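Local coordinates for hypothetical multiheme protein (Ignicoccus hospitalis KIN4/I, PDB 4QO5), which is a membrane-associated octaheme cytochrome c of undetermined physiological role that binds eight hemes c and probably takes part in electron transfer, at residues R496-Y499 against Q500-D504. Numbering follows the deposited sequence.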
loop_
_atom_site.group_PDB
_atom_site.type_symbol
_atom_site.label_atom_id
_atom_site.label_comp_id
_atom_site.label_asym_id
_atom_site.label_seq_id
_atom_site.Cartn_x
_atom_site.Cartn_y
_atom_site.Cartn_z
ATOM N N ARG A 496 -10.752 2.640 -5.685
ATOM C CA ARG A 496 -10.507 3.035 -7.076
ATOM C C ARG A 496 -11.576 2.428 -7.989
ATOM O O ARG A 496 -11.400 2.352 -9.185
ATOM C CB ARG A 496 -9.116 2.565 -7.517
ATOM C CG ARG A 496 -8.440 3.450 -8.574
ATOM C CD ARG A 496 -8.020 4.801 -7.974
ATOM N NE ARG A 496 -6.900 4.672 -7.048
ATOM C CZ ARG A 496 -6.464 5.661 -6.274
ATOM N NH1 ARG A 496 -7.059 6.844 -6.321
ATOM N NH2 ARG A 496 -5.439 5.472 -5.457
ATOM N N GLY A 497 -12.697 2.015 -7.412
ATOM C CA GLY A 497 -13.670 1.222 -8.157
ATOM C C GLY A 497 -15.015 1.879 -8.366
ATOM O O GLY A 497 -15.074 3.054 -8.720
ATOM N N TRP A 498 -16.101 1.119 -8.169
ATOM C CA TRP A 498 -17.438 1.606 -8.508
ATOM C C TRP A 498 -17.795 2.929 -7.855
ATOM O O TRP A 498 -18.403 3.794 -8.488
ATOM C CB TRP A 498 -18.530 0.555 -8.215
ATOM C CG TRP A 498 -18.688 -0.395 -9.360
ATOM C CD1 TRP A 498 -18.367 -1.724 -9.381
ATOM C CD2 TRP A 498 -19.156 -0.074 -10.671
ATOM N NE1 TRP A 498 -18.630 -2.253 -10.623
ATOM C CE2 TRP A 498 -19.104 -1.255 -11.435
ATOM C CE3 TRP A 498 -19.609 1.104 -11.278
ATOM C CZ2 TRP A 498 -19.485 -1.297 -12.781
ATOM C CZ3 TRP A 498 -19.995 1.056 -12.617
ATOM C CH2 TRP A 498 -19.931 -0.134 -13.347
ATOM N N TYR A 499 -17.432 3.088 -6.586
ATOM C CA TYR A 499 -17.755 4.315 -5.886
ATOM C C TYR A 499 -17.068 5.494 -6.575
ATOM O O TYR A 499 -17.679 6.543 -6.795
ATOM C CB TYR A 499 -17.371 4.243 -4.396
ATOM C CG TYR A 499 -17.485 5.599 -3.749
ATOM C CD1 TYR A 499 -18.697 6.050 -3.230
ATOM C CD2 TYR A 499 -16.387 6.449 -3.701
ATOM C CE1 TYR A 499 -18.798 7.313 -2.678
ATOM C CE2 TYR A 499 -16.482 7.698 -3.163
ATOM C CZ TYR A 499 -17.679 8.129 -2.648
ATOM O OH TYR A 499 -17.732 9.392 -2.109
ATOM N N GLN A 500 -15.800 5.314 -6.927
ATOM C CA GLN A 500 -15.046 6.400 -7.554
ATOM C C GLN A 500 -15.584 6.711 -8.940
ATOM O O GLN A 500 -15.655 7.880 -9.344
ATOM C CB GLN A 500 -13.553 6.074 -7.616
ATOM C CG GLN A 500 -12.912 5.911 -6.243
ATOM C CD GLN A 500 -12.821 7.224 -5.474
ATOM O OE1 GLN A 500 -12.908 8.307 -6.054
ATOM N NE2 GLN A 500 -12.672 7.127 -4.161
ATOM N N LEU A 501 -15.977 5.664 -9.663
ATOM C CA LEU A 501 -16.477 5.841 -11.022
ATOM C C LEU A 501 -17.796 6.622 -10.997
ATOM O O LEU A 501 -17.972 7.580 -11.748
ATOM C CB LEU A 501 -16.658 4.486 -11.710
ATOM C CG LEU A 501 -17.184 4.450 -13.146
ATOM C CD1 LEU A 501 -16.465 5.469 -14.003
ATOM C CD2 LEU A 501 -17.006 3.050 -13.735
ATOM N N THR A 502 -18.722 6.226 -10.123
ATOM C CA THR A 502 -19.983 6.946 -10.038
ATOM C C THR A 502 -19.790 8.363 -9.475
ATOM O O THR A 502 -20.506 9.296 -9.854
ATOM C CB THR A 502 -21.047 6.153 -9.228
ATOM O OG1 THR A 502 -20.505 5.797 -7.954
ATOM C CG2 THR A 502 -21.451 4.875 -9.994
ATOM N N LYS A 503 -18.827 8.530 -8.572
ATOM C CA LYS A 503 -18.471 9.867 -8.099
ATOM C C LYS A 503 -17.937 10.734 -9.250
ATOM O O LYS A 503 -18.298 11.910 -9.392
ATOM C CB LYS A 503 -17.424 9.778 -6.987
ATOM C CG LYS A 503 -16.998 11.121 -6.429
ATOM C CD LYS A 503 -15.958 10.937 -5.337
ATOM C CE LYS A 503 -15.248 12.239 -5.032
ATOM N NZ LYS A 503 -14.151 12.046 -4.040
ATOM N N ASP A 504 -17.087 10.142 -10.078
ATOM C CA ASP A 504 -16.509 10.867 -11.208
ATOM C C ASP A 504 -17.585 11.351 -12.186
ATOM O O ASP A 504 -17.559 12.500 -12.623
ATOM C CB ASP A 504 -15.499 9.983 -11.928
ATOM C CG ASP A 504 -14.547 10.777 -12.794
ATOM O OD1 ASP A 504 -14.387 11.993 -12.558
ATOM O OD2 ASP A 504 -13.952 10.177 -13.707
#
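G497 O accepts the amide of L501 at 2.9 Å, starting the first turn of helix 498-520; W498 O and Y499 O take the amides of T502 and K503 in the same i to i+4 pattern, the T502 bond being the straightest (173° at the hydrogen). G497 is the N-cap residue, and helical angles begin at W498. On one flank the indole of W498 lies beside L501, CZ3 3.8 Å from CD2, both side chains running the same way toward helix 413-447, where Q426 binds the indole nitrogen. Y499, T502 and K503 of this N-terminal turn of the C-terminal helix face the second subunit. Y499, whose chi1 of 170° turns CG away from its own N, leans its phenol outward and forward, and K503 crosses it at a slant, CD 3.9 Å from CE2. Y499 OH and K503 NZ both reach E471 of the second subunit, by hydrogen bond and salt bridge. An alanine in place of Y499 would probably leave E471 with the lysine's salt bridge but without the phenol's hydrogen bond, and CD of K503 without its ring. Q500 folds back, its NE2 at the tyrosine's edge, 3.8 Å from CD2, its amide plane 82° from the ring, NE2 hydrogen-bonded to F494 O.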